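Local coordinates for protein glucosamine-6-phosphate deaminase (Bacillus subtilis, PDB 2BKX) that belongs to the glucosamine-6-phosphate isomerase/6-phosphogluconolactonase family of Rossmann-like alpha/beta proteins and holds fructose -6-phosphate in a pocket, at residues K2-Q7 against S13-R18; R45-L50 against E54-Q59; P96-I101 against D121-T126; D107-E112 against K178-G183; I139-P144 against E159-A164. One frame throughout, in Å; residues are numbered along the deposited sequence.

Contact 1: K2-Q7 against S13-R18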
# COMPACT_ATOMS: atom_id res chain seq x y z
N LYS A 2 -7.11 -13.59 8.25
CA LYS A 2 -6.10 -14.19 9.15
C LYS A 2 -5.30 -13.11 9.83
O LYS A 2 -4.68 -12.32 9.16
CB LYS A 2 -5.18 -15.15 8.38
CG LYS A 2 -4.03 -15.75 9.18
CD LYS A 2 -3.16 -16.68 8.32
CE LYS A 2 -1.95 -17.27 9.07
NZ LYS A 2 -2.09 -17.10 10.54
N VAL A 3 -5.35 -13.05 11.15
CA VAL A 3 -4.61 -12.05 11.91
C VAL A 3 -3.45 -12.71 12.60
O VAL A 3 -3.62 -13.69 13.31
CB VAL A 3 -5.53 -11.33 12.94
CG1 VAL A 3 -4.77 -10.26 13.69
CG2 VAL A 3 -6.73 -10.73 12.24
N MET A 4 -2.25 -12.17 12.39
CA MET A 4 -1.01 -12.73 12.93
C MET A 4 -0.35 -11.62 13.78
O MET A 4 0.08 -10.59 13.23
CB MET A 4 -0.10 -13.05 11.75
CG MET A 4 0.36 -14.47 11.56
SD MET A 4 2.18 -14.53 11.75
CE MET A 4 2.54 -16.15 11.11
N GLU A 5 -0.27 -11.79 15.10
CA GLU A 5 0.48 -10.88 15.95
C GLU A 5 1.95 -11.23 15.80
O GLU A 5 2.35 -12.40 15.79
CB GLU A 5 0.04 -10.93 17.43
CG GLU A 5 0.30 -9.59 18.18
CD GLU A 5 -0.35 -9.52 19.58
OE1 GLU A 5 -1.58 -9.70 19.71
OE2 GLU A 5 0.40 -9.25 20.54
N CYS A 6 2.75 -10.19 15.65
CA CYS A 6 4.20 -10.27 15.47
C CYS A 6 4.83 -9.63 16.70
O CYS A 6 4.35 -8.62 17.18
CB CYS A 6 4.62 -9.48 14.22
SG CYS A 6 3.84 -10.16 12.71
N GLN A 7 5.94 -10.19 17.17
CA GLN A 7 6.60 -9.71 18.38
C GLN A 7 7.22 -8.34 18.20
O GLN A 7 7.27 -7.53 19.13
CB GLN A 7 7.71 -10.70 18.77
CG GLN A 7 7.64 -11.21 20.17
CD GLN A 7 8.70 -12.29 20.45
OE1 GLN A 7 9.66 -12.05 21.19
NE2 GLN A 7 8.55 -13.48 19.84
N SER A 13 8.20 -7.51 9.32
CA SER A 13 8.84 -7.28 8.05
C SER A 13 9.40 -8.56 7.42
O SER A 13 9.34 -8.72 6.19
CB SER A 13 9.98 -6.27 8.27
OG SER A 13 9.46 -5.00 8.69
N GLN A 14 9.96 -9.45 8.25
CA GLN A 14 10.42 -10.74 7.75
C GLN A 14 9.29 -11.55 7.14
O GLN A 14 9.43 -12.12 6.05
CB GLN A 14 11.10 -11.53 8.90
CG GLN A 14 11.55 -12.95 8.53
CD GLN A 14 11.61 -13.96 9.70
OE1 GLN A 14 12.46 -14.87 9.70
NE2 GLN A 14 10.71 -13.82 10.67
N ILE A 15 8.20 -11.66 7.88
CA ILE A 15 7.06 -12.45 7.44
C ILE A 15 6.44 -11.85 6.18
O ILE A 15 6.14 -12.56 5.23
CB ILE A 15 6.00 -12.56 8.57
CG1 ILE A 15 6.61 -13.32 9.74
CG2 ILE A 15 4.74 -13.25 8.05
CD1 ILE A 15 5.78 -13.36 11.00
N ALA A 16 6.33 -10.52 6.13
CA ALA A 16 5.77 -9.86 4.95
C ALA A 16 6.64 -10.09 3.73
O ALA A 16 6.15 -10.31 2.63
CB ALA A 16 5.61 -8.36 5.24
N ALA A 17 7.95 -9.97 3.90
CA ALA A 17 8.85 -10.19 2.79
C ALA A 17 8.76 -11.63 2.30
O ALA A 17 8.77 -11.88 1.09
CB ALA A 17 10.25 -9.82 3.17
N ARG A 18 8.63 -12.56 3.23
CA ARG A 18 8.52 -13.97 2.84
C ARG A 18 7.24 -14.24 2.04
O ARG A 18 7.27 -14.95 1.00
CB ARG A 18 8.61 -14.85 4.09
CG ARG A 18 8.45 -16.35 3.84
CD ARG A 18 9.49 -16.90 2.90
NE ARG A 18 10.81 -16.73 3.49
CZ ARG A 18 11.95 -16.83 2.83
NH1 ARG A 18 11.96 -17.04 1.53
NH2 ARG A 18 13.09 -16.66 3.49
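Ile15 of the helix meets two sulfur-bearing side chains of strand 2-6 with a single methyl. The secure half is with Cys6, whose SG lies 4.1 Å from Ile15 CD1; short and buried, the cysteine leans toward the helix. The reach comes from the torsions of the isoleucine: CG1 stands anti to the carbonyl carbon (chi1 -64°), and CD1 continues the chain in an extended line (chi2 172°), which carries the methyl out from the helix toward the strand. Met4, two residues before Cys6, answers from the other direction, its SD 3.9 Å from Ile15 CD1 in a tip-to-tip approach with the chain bent at chi2 (-116°). This half is less certain, because Met4 was modelled in two conformers and the geometry belongs to one of them. The interaction is wholly apolar. Strand 2-6 runs parallel to strand 229-234 in the sheet, and helix 9-26 follows strand 2-6 directly, a beta-alpha unit of the Rossmann-like fold. Leu232 of strand 229-234 touches both Met4 and Ile15. Ala16 also touches Leu232, and Ala17 touches Gln46 and Leu47 of helix 41-53.

Contact 2: R45-L50 against E54-Q59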
# COMPACT_ATOMS: atom_id res chain seq x y z
N ARG A 45 13.34 -3.64 2.69
CA ARG A 45 14.71 -3.95 3.05
C ARG A 45 14.92 -5.48 3.07
O ARG A 45 15.95 -5.98 2.56
CB ARG A 45 15.05 -3.36 4.41
CG ARG A 45 15.39 -1.89 4.43
CD ARG A 45 16.00 -1.47 5.73
NE ARG A 45 15.06 -1.57 6.85
CZ ARG A 45 14.25 -0.61 7.26
NH1 ARG A 45 14.22 0.54 6.64
NH2 ARG A 45 13.48 -0.80 8.31
N GLN A 46 13.98 -6.22 3.66
CA GLN A 46 14.15 -7.65 3.70
C GLN A 46 14.01 -8.32 2.35
O GLN A 46 14.68 -9.30 2.11
CB GLN A 46 13.30 -8.33 4.79
CG GLN A 46 13.57 -7.78 6.15
CD GLN A 46 15.05 -7.93 6.51
OE1 GLN A 46 15.57 -9.06 6.51
NE2 GLN A 46 15.76 -6.81 6.69
N LEU A 47 13.12 -7.83 1.48
CA LEU A 47 13.06 -8.32 0.09
C LEU A 47 14.36 -8.17 -0.66
O LEU A 47 14.78 -9.10 -1.37
CB LEU A 47 11.98 -7.60 -0.74
CG LEU A 47 10.62 -8.18 -0.46
CD1 LEU A 47 9.56 -7.27 -0.99
CD2 LEU A 47 10.45 -9.62 -1.07
N ILE A 48 15.00 -7.03 -0.49
CA ILE A 48 16.29 -6.77 -1.09
C ILE A 48 17.33 -7.73 -0.50
O ILE A 48 18.17 -8.26 -1.22
CB ILE A 48 16.71 -5.31 -0.94
CG1 ILE A 48 15.77 -4.42 -1.74
CG2 ILE A 48 18.16 -5.10 -1.40
CD1 ILE A 48 15.87 -2.98 -1.32
N ARG A 49 17.27 -7.98 0.80
CA ARG A 49 18.17 -8.95 1.38
C ARG A 49 18.01 -10.31 0.75
O ARG A 49 19.01 -10.97 0.47
CB ARG A 49 17.90 -9.02 2.86
CG ARG A 49 18.71 -8.05 3.64
CD ARG A 49 20.08 -8.66 4.00
NE ARG A 49 20.75 -7.82 4.97
CZ ARG A 49 21.56 -6.81 4.67
NH1 ARG A 49 21.84 -6.51 3.40
NH2 ARG A 49 22.09 -6.09 5.64
N LEU A 50 16.76 -10.76 0.56
CA LEU A 50 16.50 -12.08 -0.03
C LEU A 50 17.04 -12.17 -1.46
O LEU A 50 17.44 -13.24 -1.95
CB LEU A 50 15.01 -12.42 0.01
CG LEU A 50 14.37 -12.58 1.38
CD1 LEU A 50 12.91 -12.89 1.20
CD2 LEU A 50 15.09 -13.61 2.22
N GLU A 54 19.11 -15.38 -1.01
CA GLU A 54 18.38 -16.47 -1.66
C GLU A 54 18.36 -16.36 -3.16
O GLU A 54 17.69 -17.15 -3.85
CB GLU A 54 16.93 -16.58 -1.13
CG GLU A 54 16.88 -16.86 0.32
CD GLU A 54 15.50 -17.06 0.86
OE1 GLU A 54 14.49 -16.85 0.12
OE2 GLU A 54 15.41 -17.37 2.05
N ASN A 55 19.09 -15.40 -3.70
CA ASN A 55 19.18 -15.24 -5.13
C ASN A 55 17.77 -15.10 -5.70
O ASN A 55 17.44 -15.62 -6.76
CB ASN A 55 19.93 -16.46 -5.71
CG ASN A 55 20.50 -16.23 -7.10
OD1 ASN A 55 20.61 -15.11 -7.62
ND2 ASN A 55 20.87 -17.37 -7.75
N LEU A 56 16.90 -14.39 -4.96
CA LEU A 56 15.56 -14.17 -5.39
C LEU A 56 15.53 -13.18 -6.54
O LEU A 56 16.05 -12.09 -6.41
CB LEU A 56 14.73 -13.60 -4.20
CG LEU A 56 13.28 -13.21 -4.50
CD1 LEU A 56 12.40 -14.37 -4.91
CD2 LEU A 56 12.67 -12.44 -3.31
N SER A 57 14.90 -13.56 -7.65
CA SER A 57 14.86 -12.73 -8.88
C SER A 57 13.52 -12.03 -9.06
O SER A 57 12.45 -12.61 -8.91
CB SER A 57 15.10 -13.57 -10.12
OG SER A 57 15.07 -12.73 -11.30
N PHE A 58 13.58 -10.78 -9.49
CA PHE A 58 12.42 -9.96 -9.79
C PHE A 58 12.26 -9.72 -11.30
O PHE A 58 11.52 -8.86 -11.74
CB PHE A 58 12.55 -8.65 -9.00
CG PHE A 58 12.72 -8.83 -7.47
CD1 PHE A 58 13.96 -9.12 -6.91
CD2 PHE A 58 11.65 -8.63 -6.60
CE1 PHE A 58 14.10 -9.28 -5.50
CE2 PHE A 58 11.80 -8.80 -5.21
CZ PHE A 58 13.02 -9.11 -4.67
N GLN A 59 12.96 -10.51 -12.11
CA GLN A 59 13.05 -10.22 -13.54
C GLN A 59 11.74 -10.16 -14.31
O GLN A 59 11.62 -9.42 -15.29
CB GLN A 59 14.03 -11.19 -14.24
CG GLN A 59 15.45 -10.85 -13.91
CD GLN A 59 16.49 -11.53 -14.75
OE1 GLN A 59 16.20 -12.17 -15.78
NE2 GLN A 59 17.75 -11.37 -14.34
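Leu50 O takes two backbone N-H groups from the segment that follows its helix. Glu54 N donates to Leu50 O at 2.9 Å, and Leu56 N donates to the same Leu50 O at 3.3 Å, the latter nearly straight at 167°; they arrive from opposite faces of the carbonyl plane. Beside this doubly held oxygen, the side chains of Leu50 and Glu54 run alongside each other in the same direction, with CD2 of the leucine 3.7 Å from CD of the glutamate. Glu54 is extended beyond CG, which carries its carboxylate along the leucine to a salt bridge with Arg18. The arrangement is the C-terminal end of helix 41-53: Glu54 is the first residue to leave helical angles, and the chain turns back along the last turns on its way to strand 62-69. Leu56, with CG anti to the backbone N (chi1 176°), brings its CD2 to 4.1 Å from Leu50 CB and 4.2 Å from Leu47 CD2. Further along, Phe58 sets CZ 3.7 Å from Leu47 O, the oxygen lying at the ring edge and in its plane. In the next shell, Ser57 OG accepts from Gln59 N in an ST turn, and Asp93 binds both Ser57 OG and Phe58 N.

Contact 3: P96-I101 against D121-T126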
# COMPACT_ATOMS: atom_id res chain seq x y z
N PRO A 96 12.45 -2.14 -15.38
CA PRO A 96 11.89 -0.87 -14.90
C PRO A 96 10.57 -0.43 -15.53
O PRO A 96 9.79 0.25 -14.88
CB PRO A 96 13.01 0.14 -15.15
CG PRO A 96 14.26 -0.66 -15.08
CD PRO A 96 13.90 -2.00 -15.67
N SER A 97 10.36 -0.74 -16.81
CA SER A 97 9.13 -0.29 -17.46
C SER A 97 7.89 -1.03 -16.98
O SER A 97 6.79 -0.67 -17.35
CB SER A 97 9.27 -0.40 -18.97
OG SER A 97 9.45 -1.74 -19.34
N ARG A 98 8.08 -2.06 -16.16
CA ARG A 98 6.96 -2.83 -15.63
C ARG A 98 6.59 -2.42 -14.21
O ARG A 98 5.84 -3.14 -13.55
CB ARG A 98 7.21 -4.32 -15.74
CG ARG A 98 7.28 -4.79 -17.22
CD ARG A 98 5.98 -4.60 -17.98
NE ARG A 98 4.95 -5.49 -17.45
CZ ARG A 98 3.74 -5.70 -17.98
NH1 ARG A 98 3.34 -5.06 -19.07
NH2 ARG A 98 2.95 -6.58 -17.42
N HIS A 99 7.06 -1.26 -13.76
CA HIS A 99 6.67 -0.69 -12.47
C HIS A 99 5.75 0.49 -12.79
O HIS A 99 6.19 1.43 -13.45
CB HIS A 99 7.88 -0.17 -11.69
CG HIS A 99 8.84 -1.25 -11.26
ND1 HIS A 99 8.42 -2.34 -10.52
CD2 HIS A 99 10.18 -1.40 -11.44
CE1 HIS A 99 9.46 -3.13 -10.29
NE2 HIS A 99 10.54 -2.60 -10.86
N PHE A 100 4.51 0.42 -12.31
CA PHE A 100 3.51 1.41 -12.59
C PHE A 100 3.05 2.11 -11.31
O PHE A 100 2.85 1.48 -10.26
CB PHE A 100 2.31 0.73 -13.26
CG PHE A 100 2.69 0.03 -14.55
CD1 PHE A 100 2.70 -1.34 -14.64
CD2 PHE A 100 3.08 0.75 -15.65
CE1 PHE A 100 3.06 -1.97 -15.81
CE2 PHE A 100 3.42 0.13 -16.82
CZ PHE A 100 3.41 -1.22 -16.91
N ILE A 101 2.93 3.43 -11.41
CA ILE A 101 2.52 4.28 -10.31
C ILE A 101 1.70 5.42 -10.94
O ILE A 101 2.06 5.90 -12.01
CB ILE A 101 3.76 4.84 -9.57
CG1 ILE A 101 4.73 3.72 -9.12
CG2 ILE A 101 3.35 5.73 -8.43
CD1 ILE A 101 6.03 4.21 -8.53
N ASP A 121 -6.57 -3.39 -14.81
CA ASP A 121 -7.41 -4.46 -15.36
C ASP A 121 -6.69 -5.25 -16.42
O ASP A 121 -6.74 -6.48 -16.43
CB ASP A 121 -8.70 -3.90 -15.93
CG ASP A 121 -9.63 -4.99 -16.46
OD1 ASP A 121 -10.49 -5.42 -15.70
OD2 ASP A 121 -9.50 -5.43 -17.62
N SER A 122 -5.98 -4.56 -17.29
CA SER A 122 -5.30 -5.23 -18.39
C SER A 122 -4.17 -6.15 -17.92
O SER A 122 -3.79 -7.11 -18.60
CB SER A 122 -4.77 -4.22 -19.39
OG SER A 122 -3.53 -3.68 -18.96
N LEU A 123 -3.63 -5.85 -16.75
CA LEU A 123 -2.56 -6.68 -16.19
C LEU A 123 -3.07 -7.97 -15.63
O LEU A 123 -2.27 -8.84 -15.29
CB LEU A 123 -1.78 -5.90 -15.13
CG LEU A 123 -1.06 -4.67 -15.65
CD1 LEU A 123 -0.51 -3.84 -14.45
CD2 LEU A 123 0.01 -5.04 -16.61
N GLY A 124 -4.38 -8.11 -15.52
CA GLY A 124 -4.98 -9.25 -14.88
C GLY A 124 -5.25 -9.06 -13.40
O GLY A 124 -5.41 -10.02 -12.69
N ASP A 125 -5.31 -7.81 -12.95
CA ASP A 125 -5.48 -7.47 -11.53
C ASP A 125 -4.18 -7.85 -10.81
O ASP A 125 -3.25 -8.37 -11.44
CB ASP A 125 -6.66 -8.20 -10.83
CG ASP A 125 -7.95 -8.26 -11.66
OD1 ASP A 125 -8.40 -7.22 -12.20
OD2 ASP A 125 -8.55 -9.36 -11.70
N THR A 126 -4.09 -7.60 -9.50
CA THR A 126 -2.91 -8.02 -8.73
C THR A 126 -2.98 -9.47 -8.18
O THR A 126 -4.07 -9.97 -7.80
CB THR A 126 -2.66 -7.02 -7.60
OG1 THR A 126 -3.77 -7.06 -6.69
CG2 THR A 126 -2.51 -5.63 -8.16
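The C-terminal end of helix 109-122, closed by a Schellman motif at Gly124, delivers Leu123 to two side chains of the segment around short strand 99-100. Gly124 takes the positive phi (92°) of this motif. Leu123 divides its two methyls between its partners: CD2 lies 3.4 Å from NH2 of Arg98, and CD1 lies 4.1 Å from CD1 of Phe100. Arg98 and Leu123 pass alongside one another, running opposite ways, whereas the Phe100 side chain crosses the leucine obliquely. The arginine folds back through bends at chi2 and chi3 (-63° and -67°), so that Phe100 CE1 lies over one face of the Arg98 guanidinium, toward its rim and 4.2 Å from its plane. The polar partner of Arg98 NH2 is Thr62 OG1, to which it is hydrogen-bonded. On the sheet side, Phe100 pairs through its backbone with Thr63 and Asn65 of strand 62-69, and Leu123 packs on Val64 of that same strand.

Contact 4: D107-E112 against K178-G183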
# COMPACT_ATOMS: atom_id res chain seq x y z
N ASP A 107 -1.57 16.38 -16.58
CA ASP A 107 -2.40 17.57 -16.82
C ASP A 107 -3.86 17.35 -16.47
O ASP A 107 -4.51 18.24 -15.97
CB ASP A 107 -2.28 18.02 -18.26
CG ASP A 107 -0.96 18.68 -18.57
OD1 ASP A 107 -0.27 19.16 -17.64
OD2 ASP A 107 -0.64 18.76 -19.77
N ASP A 108 -4.35 16.14 -16.70
CA ASP A 108 -5.75 15.82 -16.43
C ASP A 108 -5.71 14.63 -15.48
O ASP A 108 -5.52 13.48 -15.89
CB ASP A 108 -6.46 15.47 -17.73
CG ASP A 108 -7.95 15.21 -17.53
OD1 ASP A 108 -8.69 15.31 -18.52
OD2 ASP A 108 -8.39 14.89 -16.41
N LEU A 109 -5.91 14.92 -14.21
CA LEU A 109 -5.76 13.86 -13.20
C LEU A 109 -6.91 12.85 -13.25
O LEU A 109 -6.71 11.66 -13.02
CB LEU A 109 -5.66 14.48 -11.83
CG LEU A 109 -4.41 15.32 -11.64
CD1 LEU A 109 -4.52 15.92 -10.27
CD2 LEU A 109 -3.13 14.53 -11.79
N GLU A 110 -8.11 13.31 -13.60
CA GLU A 110 -9.23 12.39 -13.80
C GLU A 110 -8.95 11.35 -14.90
O GLU A 110 -9.22 10.13 -14.75
CB GLU A 110 -10.49 13.20 -14.13
CG GLU A 110 -11.17 13.77 -12.92
CD GLU A 110 -12.63 14.21 -13.18
OE1 GLU A 110 -13.22 13.88 -14.26
OE2 GLU A 110 -13.22 14.89 -12.29
N ALA A 111 -8.45 11.83 -16.03
CA ALA A 111 -8.10 10.95 -17.12
C ALA A 111 -6.97 10.00 -16.75
O ALA A 111 -7.00 8.82 -17.09
CB ALA A 111 -7.74 11.75 -18.39
N GLU A 112 -5.99 10.50 -16.00
CA GLU A 112 -4.92 9.64 -15.50
C GLU A 112 -5.46 8.50 -14.67
O GLU A 112 -5.03 7.36 -14.80
CB GLU A 112 -3.92 10.48 -14.70
CG GLU A 112 -2.81 9.68 -14.02
CD GLU A 112 -1.88 8.95 -14.94
OE1 GLU A 112 -1.82 9.29 -16.15
OE2 GLU A 112 -1.15 8.04 -14.43
N LYS A 178 -4.13 16.92 -2.18
CA LYS A 178 -4.83 15.90 -2.95
C LYS A 178 -3.91 14.77 -3.37
O LYS A 178 -2.69 14.91 -3.34
CB LYS A 178 -5.49 16.51 -4.21
CG LYS A 178 -6.51 17.65 -3.90
CD LYS A 178 -7.16 18.18 -5.15
CE LYS A 178 -8.41 18.94 -4.84
NZ LYS A 178 -9.16 19.29 -6.09
N ALA A 179 -4.52 13.68 -3.80
CA ALA A 179 -3.80 12.52 -4.24
C ALA A 179 -4.61 11.73 -5.25
O ALA A 179 -5.80 11.95 -5.41
CB ALA A 179 -3.45 11.66 -3.05
N LEU A 180 -3.94 10.81 -5.93
CA LEU A 180 -4.54 9.81 -6.80
C LEU A 180 -4.40 8.46 -6.10
O LEU A 180 -3.32 8.14 -5.62
CB LEU A 180 -3.77 9.74 -8.12
CG LEU A 180 -3.95 10.93 -9.04
CD1 LEU A 180 -3.36 12.21 -8.48
CD2 LEU A 180 -3.31 10.60 -10.38
N THR A 181 -5.49 7.70 -6.00
CA THR A 181 -5.44 6.41 -5.30
C THR A 181 -6.29 5.36 -6.02
O THR A 181 -7.37 5.64 -6.53
CB THR A 181 -5.95 6.56 -3.85
OG1 THR A 181 -5.77 5.32 -3.14
CG2 THR A 181 -7.35 7.02 -3.75
N MET A 182 -5.77 4.15 -6.03
CA MET A 182 -6.57 2.97 -6.33
C MET A 182 -7.78 3.02 -5.44
O MET A 182 -7.67 3.43 -4.27
CB MET A 182 -5.82 1.73 -5.98
CG MET A 182 -4.86 1.33 -6.93
SD MET A 182 -4.22 -0.30 -6.33
CE MET A 182 -3.14 0.07 -7.23
N GLY A 183 -8.94 2.63 -5.95
CA GLY A 183 -10.13 2.61 -5.12
C GLY A 183 -10.27 1.34 -4.31
O GLY A 183 -9.45 0.40 -4.40
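Leu180 fits its two methyls against helix 109-122, and the close part of the contact is confined to them. Its CD2 lies 3.8 Å from CG of Glu112, and its CD1 lies 4.0 Å from CD2 of Leu109; in each pair the side chains cross at about a right angle. In Glu112, chi1 (175°) puts CG against Leu180, and the bend at chi2 (63°) turns the carboxylate to its other partners, Arg115 and the backbone N of Asn103. The looser side lies toward the start of the helix and of the strand, where Lys178 and Asp108 are exposed and neither touches the opposite segment. There Asp108 serves the helix itself as N-cap: OD2 accepts from Ala111 N at 3.1 Å, met from above the carboxylate plane. Strand 178-181 lies antiparallel between strands 62-69 and 153-156. Leu109 also touches Val154 and Leu180 also touches Cys113, so the first turns of the helix rest on the sheet, a helix-on-sheet layer as in alpha/beta folds.

Contact 5: I139-P144 against E159-A164. With F6R (fructose -6-phosphate), chain C.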
# COMPACT_ATOMS: atom_id res chain seq x y z
N ILE A 139 -7.41 2.95 3.57
CA ILE A 139 -6.57 2.03 2.79
C ILE A 139 -6.34 2.71 1.44
O ILE A 139 -7.22 3.36 0.92
CB ILE A 139 -7.14 0.60 2.67
CG1 ILE A 139 -8.54 0.60 2.11
CG2 ILE A 139 -7.08 -0.08 4.04
CD1 ILE A 139 -9.11 -0.80 1.78
N GLY A 140 -5.15 2.61 0.92
CA GLY A 140 -4.70 3.58 -0.06
C GLY A 140 -4.94 4.98 0.51
O GLY A 140 -4.71 5.20 1.69
N PHE A 141 -5.46 5.89 -0.30
CA PHE A 141 -5.98 7.17 0.23
C PHE A 141 -7.49 7.25 0.12
O PHE A 141 -8.09 8.34 -0.06
CB PHE A 141 -5.29 8.38 -0.38
CG PHE A 141 -3.87 8.62 0.10
CD1 PHE A 141 -2.95 9.05 -0.81
CD2 PHE A 141 -3.50 8.49 1.44
CE1 PHE A 141 -1.64 9.39 -0.41
CE2 PHE A 141 -2.17 8.80 1.84
CZ PHE A 141 -1.27 9.25 0.91
N ASN A 142 -8.13 6.09 0.26
CA ASN A 142 -9.59 6.01 0.39
C ASN A 142 -9.99 6.36 1.80
O ASN A 142 -9.84 5.52 2.69
CB ASN A 142 -10.09 4.62 -0.00
CG ASN A 142 -9.75 4.28 -1.42
OD1 ASN A 142 -10.41 4.76 -2.35
ND2 ASN A 142 -8.76 3.42 -1.60
N GLU A 143 -10.40 7.62 1.99
CA GLU A 143 -10.71 8.13 3.32
C GLU A 143 -12.10 7.72 3.75
O GLU A 143 -12.92 7.29 2.93
CB GLU A 143 -10.58 9.65 3.35
CG GLU A 143 -9.20 10.19 2.97
CD GLU A 143 -8.14 10.15 4.04
OE1 GLU A 143 -8.19 9.28 4.94
OE2 GLU A 143 -7.22 11.02 4.04
N PRO A 144 -12.41 7.86 5.05
CA PRO A 144 -13.77 7.57 5.49
C PRO A 144 -14.84 8.21 4.65
O PRO A 144 -14.72 9.38 4.24
CB PRO A 144 -13.75 8.10 6.93
CG PRO A 144 -12.34 7.91 7.37
CD PRO A 144 -11.53 8.23 6.17
N GLU A 159 -7.52 15.96 6.89
CA GLU A 159 -6.50 16.62 7.70
C GLU A 159 -5.68 15.64 8.56
O GLU A 159 -4.48 15.82 8.73
CB GLU A 159 -7.11 17.74 8.55
CG GLU A 159 -7.82 18.84 7.69
CD GLU A 159 -7.06 19.32 6.42
OE1 GLU A 159 -5.82 19.50 6.39
OE2 GLU A 159 -7.75 19.57 5.40
N GLN A 160 -6.30 14.58 9.06
CA GLN A 160 -5.53 13.60 9.86
C GLN A 160 -4.41 12.95 9.05
O GLN A 160 -3.36 12.64 9.58
CB GLN A 160 -6.44 12.53 10.42
CG GLN A 160 -5.81 11.71 11.45
CD GLN A 160 -6.60 10.48 11.72
OE1 GLN A 160 -7.25 10.36 12.76
NE2 GLN A 160 -6.60 9.59 10.77
N THR A 161 -4.65 12.73 7.76
CA THR A 161 -3.66 12.15 6.87
C THR A 161 -2.51 13.11 6.63
O THR A 161 -1.34 12.74 6.70
CB THR A 161 -4.32 11.76 5.58
OG1 THR A 161 -5.34 10.81 5.90
CG2 THR A 161 -3.32 11.16 4.60
N ARG A 162 -2.86 14.38 6.41
CA ARG A 162 -1.81 15.41 6.23
C ARG A 162 -0.98 15.56 7.52
O ARG A 162 0.24 15.68 7.47
CB ARG A 162 -2.46 16.73 5.80
CG ARG A 162 -3.10 16.59 4.44
CD ARG A 162 -3.68 17.87 3.91
NE ARG A 162 -2.62 18.81 3.55
CZ ARG A 162 -2.47 20.04 4.01
NH1 ARG A 162 -3.30 20.56 4.91
NH2 ARG A 162 -1.45 20.75 3.58
N GLN A 163 -1.67 15.55 8.67
CA GLN A 163 -1.00 15.64 9.98
C GLN A 163 -0.03 14.46 10.14
O GLN A 163 1.12 14.63 10.55
CB GLN A 163 -2.08 15.67 11.08
CG GLN A 163 -1.66 15.79 12.52
CD GLN A 163 -2.85 15.66 13.49
OE1 GLN A 163 -2.94 16.41 14.48
NE2 GLN A 163 -3.78 14.74 13.20
N ALA A 164 -0.48 13.24 9.81
CA ALA A 164 0.34 12.06 9.97
C ALA A 164 1.58 12.07 9.07
O ALA A 164 2.64 11.60 9.44
CB ALA A 164 -0.46 10.82 9.71
C1 F6R C . 0.43 3.51 1.23
C2 F6R C . -0.96 4.05 1.49
C3 F6R C . -1.48 4.59 2.83
C4 F6R C . -0.60 4.20 4.03
C5 F6R C . -1.12 4.71 5.36
C6 F6R C . -0.19 4.35 6.51
O1 F6R C . 0.74 3.46 -0.18
O2 F6R C . -1.74 4.00 0.56
O3 F6R C . -2.75 4.02 3.08
O4 F6R C . -0.51 2.78 4.08
O5 F6R C . -1.36 6.11 5.34
O6 F6R C . 1.04 5.05 6.34
P F6R C . 2.29 4.68 7.26
O1P F6R C . 2.74 3.30 6.84
O2P F6R C . 1.77 4.67 8.67
O3P F6R C . 3.34 5.71 7.01
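Glu143 OE2 receives the hydroxyl of Thr161 in a 2.7 Å hydrogen bond, donated by OG1 to the syn lone pair of the carboxylate. The bond ties the loop bordering the fructose -6-phosphate pocket, which follows strand 128-131 of the Rossmann-like sheet, to the first turn of helix 159-165. Other groups hold this buried carboxylate: the backbone N of Asn158 also reaches OE2, while His138 ND1 and Asn136 ND2 bind OE1, an array that probably fixes its rotation. As His138 NE2 itself bonds to the ligand, Glu143 acts as a second-shell partner to a pocket residue. The two branches of Thr161 divide the work. OG1 stands anti to the carbonyl carbon (chi1 -60°) and serves the glutamate, while CG2 lies 3.8 Å from CE2 of Phe141, the two side chains set at a slant. Within the loop, Ile139 O accepts both Asn142 N and Asn142 ND2, each at 3.0 Å, from opposite faces of its plane. On the helix, Arg162 and Glu159 form a salt bridge in the guanidinium plane. Gly140, with positive phi, presents its carbonyl to the ligand, whose O3 donates to Gly140 O at 2.7 Å.

How the contacts relate
From the N terminus, contact 1 closes the short connection between strand 2-6 and helix 9-26, and contact 2 then closes the end of helix 41-53 before strand 62-69. These two are in series and touch through the Arg18 to Glu54 salt bridge and through Ala17 against Gln46 and Leu47. Contact 3 closes a longer excursion that contains most of helix 109-122. Contact 4 uses the start of the same helix and reaches forward to strand 178-181; the two cross because their segments alternate along the chain. Within the span of contact 4 falls contact 5, joined to it where Thr181 and Met182 meet Phe141 and Asn142. Contacts 1, 3 and 4 all reach the same sheet.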